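Long-range contact in endo-alpha-(1->5)-L-arabinanase (Bacillus licheniformis, PDB 6B7K), which probably cleaves internal alpha-(1->5)-arabinofuranosidic linkages in arabinan, as a calcium-containing member of glycoside hydrolase family 43: residues K214-R226 with G247-G261. Numbering follows the deposited sequence.
Sequences KGVDSTYKIAYGR and GTILDSGNDRWKGPG
Ile222 against Leu250 and Pro260, Tyr224 against Thr248, and Tyr220 against Gly261 give the largest single shares of this contact, in which the antiparallel edge strand 248-251 closes a blade of the five-bladed beta-propeller of family 43 and then leads into the next blade. A classic beta bulge sets Leu250 and Asp251 both against Ile222. Ile222 O accepts from Leu250 N at 2.6 Å and weakly from Asp251 N, while Ile222 N returns a bond to Asp251 O. The branched side chain of Ile222 suits this junction: CG2 lies anti to the backbone N and faces Leu250 CB, whereas CD1 reaches Pro260 CB at 4.3 Å, bridging the two blades. With CG set between its backbone N and carbonyl carbon (chi1 53°), Tyr224 lays its ring across Thr248. Thr248 OG1 lies 3.0 Å above the ring plane, offset toward the rim, and Leu250 CB meets the ring edge at Tyr224 CE1 (3.5 Å). A serine here would probably leave the Thr248 side chain without the ring face it lies over and Leu250 CB without the ring edge, opening a gap beside strand 248-251. Tyr220 packs its CD2 against Gly261 CA at 3.4 Å, where a glycine is needed because any CB would clash, and its hydroxyl bonds weakly to Glu192, the predicted proton donor. Thr248 OG1 also donates to Tyr224 O at 3.1 Å, from above the carbonyl plane.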
# COMPACT_ATOMS: atom_id res chain seq x y z
N LYS A 214 -1.47 11.31 13.02
CA LYS A 214 -1.20 12.30 14.06
C LYS A 214 -0.10 13.28 13.67
O LYS A 214 0.35 14.06 14.52
CB LYS A 214 -0.85 11.60 15.38
N GLY A 215 0.35 13.26 12.42
CA GLY A 215 1.28 14.28 11.95
C GLY A 215 2.66 14.10 12.56
O GLY A 215 3.21 13.00 12.61
N VAL A 216 3.23 15.22 13.03
CA VAL A 216 4.54 15.19 13.70
C VAL A 216 4.55 14.19 14.84
O VAL A 216 5.57 13.55 15.11
CB VAL A 216 4.91 16.61 14.19
CG1 VAL A 216 6.17 16.57 15.06
CG2 VAL A 216 5.12 17.54 13.04
N ASP A 217 3.42 14.03 15.53
CA ASP A 217 3.33 13.20 16.71
C ASP A 217 2.89 11.76 16.42
O ASP A 217 2.68 10.99 17.37
CB ASP A 217 2.37 13.83 17.73
CG ASP A 217 3.06 14.83 18.62
OD1 ASP A 217 4.30 14.91 18.58
OD2 ASP A 217 2.35 15.53 19.37
N SER A 218 2.75 11.38 15.16
CA SER A 218 2.24 10.06 14.84
C SER A 218 3.30 8.99 15.06
O SER A 218 4.47 9.17 14.72
CB SER A 218 1.74 10.01 13.39
OG SER A 218 2.75 10.42 12.49
N THR A 219 2.88 7.87 15.65
CA THR A 219 3.74 6.70 15.84
C THR A 219 3.52 5.76 14.67
O THR A 219 2.56 4.98 14.66
CB THR A 219 3.43 6.01 17.16
OG1 THR A 219 2.08 5.51 17.13
CG2 THR A 219 3.58 6.97 18.34
N TYR A 220 4.36 5.86 13.66
CA TYR A 220 4.21 5.05 12.46
C TYR A 220 5.55 4.40 12.16
O TYR A 220 6.58 5.08 12.11
CB TYR A 220 3.73 5.90 11.28
CG TYR A 220 2.68 5.27 10.37
CD1 TYR A 220 1.92 4.18 10.79
CD2 TYR A 220 2.45 5.76 9.09
CE1 TYR A 220 0.96 3.61 9.96
CE2 TYR A 220 1.50 5.20 8.25
CZ TYR A 220 0.76 4.12 8.69
OH TYR A 220 -0.18 3.57 7.86
N LYS A 221 5.54 3.08 11.96
CA LYS A 221 6.76 2.33 11.72
C LYS A 221 6.58 1.45 10.50
O LYS A 221 5.47 1.25 10.00
CB LYS A 221 7.14 1.49 12.94
CG LYS A 221 7.46 2.31 14.17
CD LYS A 221 7.51 1.42 15.39
CE LYS A 221 7.61 2.24 16.66
NZ LYS A 221 6.41 3.11 16.83
N ILE A 222 7.70 0.91 10.01
CA ILE A 222 7.72 0.00 8.87
C ILE A 222 8.43 -1.27 9.32
O ILE A 222 9.59 -1.22 9.73
CB ILE A 222 8.42 0.62 7.65
CG1 ILE A 222 7.63 1.82 7.13
CG2 ILE A 222 8.59 -0.43 6.55
CD1 ILE A 222 8.31 2.55 6.00
N ALA A 223 7.72 -2.40 9.24
CA ALA A 223 8.24 -3.69 9.67
C ALA A 223 8.05 -4.71 8.56
O ALA A 223 7.11 -4.62 7.77
CB ALA A 223 7.56 -4.17 10.95
N TYR A 224 8.94 -5.70 8.52
CA TYR A 224 8.97 -6.68 7.44
C TYR A 224 9.12 -8.09 8.00
O TYR A 224 9.48 -8.29 9.16
CB TYR A 224 10.11 -6.38 6.45
CG TYR A 224 11.47 -6.23 7.10
CD1 TYR A 224 11.88 -5.02 7.64
CD2 TYR A 224 12.35 -7.30 7.17
CE1 TYR A 224 13.12 -4.88 8.23
CE2 TYR A 224 13.60 -7.17 7.75
CZ TYR A 224 13.97 -5.95 8.28
OH TYR A 224 15.21 -5.81 8.87
N GLY A 225 8.83 -9.06 7.14
CA GLY A 225 8.96 -10.46 7.50
C GLY A 225 9.09 -11.31 6.26
O GLY A 225 8.74 -10.88 5.15
N ARG A 226 9.59 -12.53 6.44
CA ARG A 226 9.85 -13.44 5.34
C ARG A 226 9.08 -14.74 5.52
O ARG A 226 8.76 -15.14 6.64
CB ARG A 226 11.34 -13.77 5.21
CG ARG A 226 11.84 -14.75 6.26
CD ARG A 226 13.13 -15.42 5.86
NE ARG A 226 14.17 -14.47 5.49
CZ ARG A 226 15.45 -14.79 5.34
NH1 ARG A 226 15.85 -16.03 5.55
NH2 ARG A 226 16.33 -13.86 5.00
N GLY A 247 7.59 -8.44 13.72
CA GLY A 247 7.93 -7.39 12.78
C GLY A 247 9.27 -6.75 13.12
O GLY A 247 9.38 -6.03 14.11
N THR A 248 10.28 -7.01 12.30
CA THR A 248 11.56 -6.32 12.44
C THR A 248 11.43 -4.93 11.82
O THR A 248 11.08 -4.81 10.64
CB THR A 248 12.68 -7.11 11.77
OG1 THR A 248 12.24 -7.57 10.49
CG2 THR A 248 13.08 -8.30 12.63
N ILE A 249 11.71 -3.90 12.60
CA ILE A 249 11.47 -2.53 12.19
C ILE A 249 12.55 -2.10 11.19
O ILE A 249 13.74 -2.15 11.50
CB ILE A 249 11.43 -1.58 13.39
CG1 ILE A 249 10.18 -1.87 14.23
CG2 ILE A 249 11.46 -0.13 12.94
CD1 ILE A 249 10.10 -1.05 15.50
N LEU A 250 12.12 -1.69 10.00
CA LEU A 250 13.03 -1.17 8.99
C LEU A 250 13.24 0.33 9.12
O LEU A 250 14.31 0.84 8.77
CB LEU A 250 12.51 -1.49 7.59
CG LEU A 250 13.38 -1.06 6.41
CD1 LEU A 250 14.72 -1.77 6.44
CD2 LEU A 250 12.65 -1.32 5.10
N ASP A 251 12.24 1.05 9.63
CA ASP A 251 12.32 2.50 9.74
C ASP A 251 11.33 2.97 10.79
O ASP A 251 10.12 2.72 10.66
CB ASP A 251 12.03 3.17 8.39
CG ASP A 251 12.21 4.67 8.43
OD1 ASP A 251 12.84 5.17 9.38
OD2 ASP A 251 11.72 5.35 7.51
N SER A 252 11.83 3.64 11.83
CA SER A 252 10.98 4.24 12.85
C SER A 252 11.00 5.77 12.81
O SER A 252 10.24 6.40 13.56
CB SER A 252 11.38 3.75 14.25
OG SER A 252 12.78 3.84 14.44
N GLY A 253 11.84 6.37 11.98
CA GLY A 253 11.90 7.80 11.83
C GLY A 253 13.19 8.39 12.39
O GLY A 253 13.97 7.73 13.09
N ASN A 254 13.41 9.65 12.05
CA ASN A 254 14.56 10.40 12.54
C ASN A 254 14.05 11.74 13.08
O ASN A 254 12.85 11.94 13.30
CB ASN A 254 15.63 10.56 11.45
CG ASN A 254 15.05 11.06 10.13
OD1 ASN A 254 13.93 11.56 10.08
ND2 ASN A 254 15.84 10.94 9.07
N ASP A 255 14.97 12.68 13.30
CA ASP A 255 14.58 13.97 13.87
C ASP A 255 13.76 14.79 12.88
O ASP A 255 12.92 15.60 13.30
CB ASP A 255 15.82 14.74 14.31
CG ASP A 255 16.49 14.12 15.52
OD1 ASP A 255 16.87 12.93 15.46
OD2 ASP A 255 16.65 14.83 16.54
N ARG A 256 13.98 14.62 11.58
CA ARG A 256 13.27 15.39 10.57
C ARG A 256 11.97 14.71 10.15
O ARG A 256 10.89 15.31 10.23
CB ARG A 256 14.18 15.63 9.36
CG ARG A 256 13.44 15.81 8.03
CD ARG A 256 13.38 17.26 7.58
NE ARG A 256 12.85 17.35 6.22
CZ ARG A 256 12.71 18.48 5.54
NH1 ARG A 256 13.06 19.64 6.09
NH2 ARG A 256 12.21 18.46 4.31
N TRP A 257 12.05 13.45 9.72
CA TRP A 257 10.90 12.71 9.24
C TRP A 257 10.36 11.84 10.37
O TRP A 257 11.09 11.00 10.91
CB TRP A 257 11.26 11.87 8.02
CG TRP A 257 11.80 12.70 6.91
CD1 TRP A 257 13.10 12.79 6.50
CD2 TRP A 257 11.06 13.60 6.07
NE1 TRP A 257 13.21 13.67 5.46
CE2 TRP A 257 11.97 14.18 5.17
CE3 TRP A 257 9.71 13.96 5.99
CZ2 TRP A 257 11.58 15.11 4.20
CZ3 TRP A 257 9.32 14.87 5.03
CH2 TRP A 257 10.25 15.44 4.15
N LYS A 258 9.10 12.05 10.72
CA LYS A 258 8.47 11.36 11.84
C LYS A 258 7.35 10.47 11.33
O LYS A 258 6.63 10.83 10.39
CB LYS A 258 7.93 12.36 12.86
CG LYS A 258 8.82 13.58 13.04
CD LYS A 258 8.72 14.14 14.45
CE LYS A 258 9.46 13.26 15.45
NZ LYS A 258 10.93 13.24 15.18
N GLY A 259 7.21 9.30 11.95
CA GLY A 259 6.18 8.35 11.61
C GLY A 259 6.13 7.97 10.14
O GLY A 259 5.18 8.30 9.43
N PRO A 260 7.15 7.27 9.65
CA PRO A 260 7.10 6.76 8.28
C PRO A 260 6.15 5.58 8.18
O PRO A 260 5.98 4.81 9.13
CB PRO A 260 8.54 6.33 7.99
CG PRO A 260 9.37 6.91 9.12
CD PRO A 260 8.44 6.96 10.29
N GLY A 261 5.52 5.43 7.03
CA GLY A 261 4.61 4.31 6.86
C GLY A 261 3.96 4.29 5.50
O GLY A 261 4.35 5.02 4.58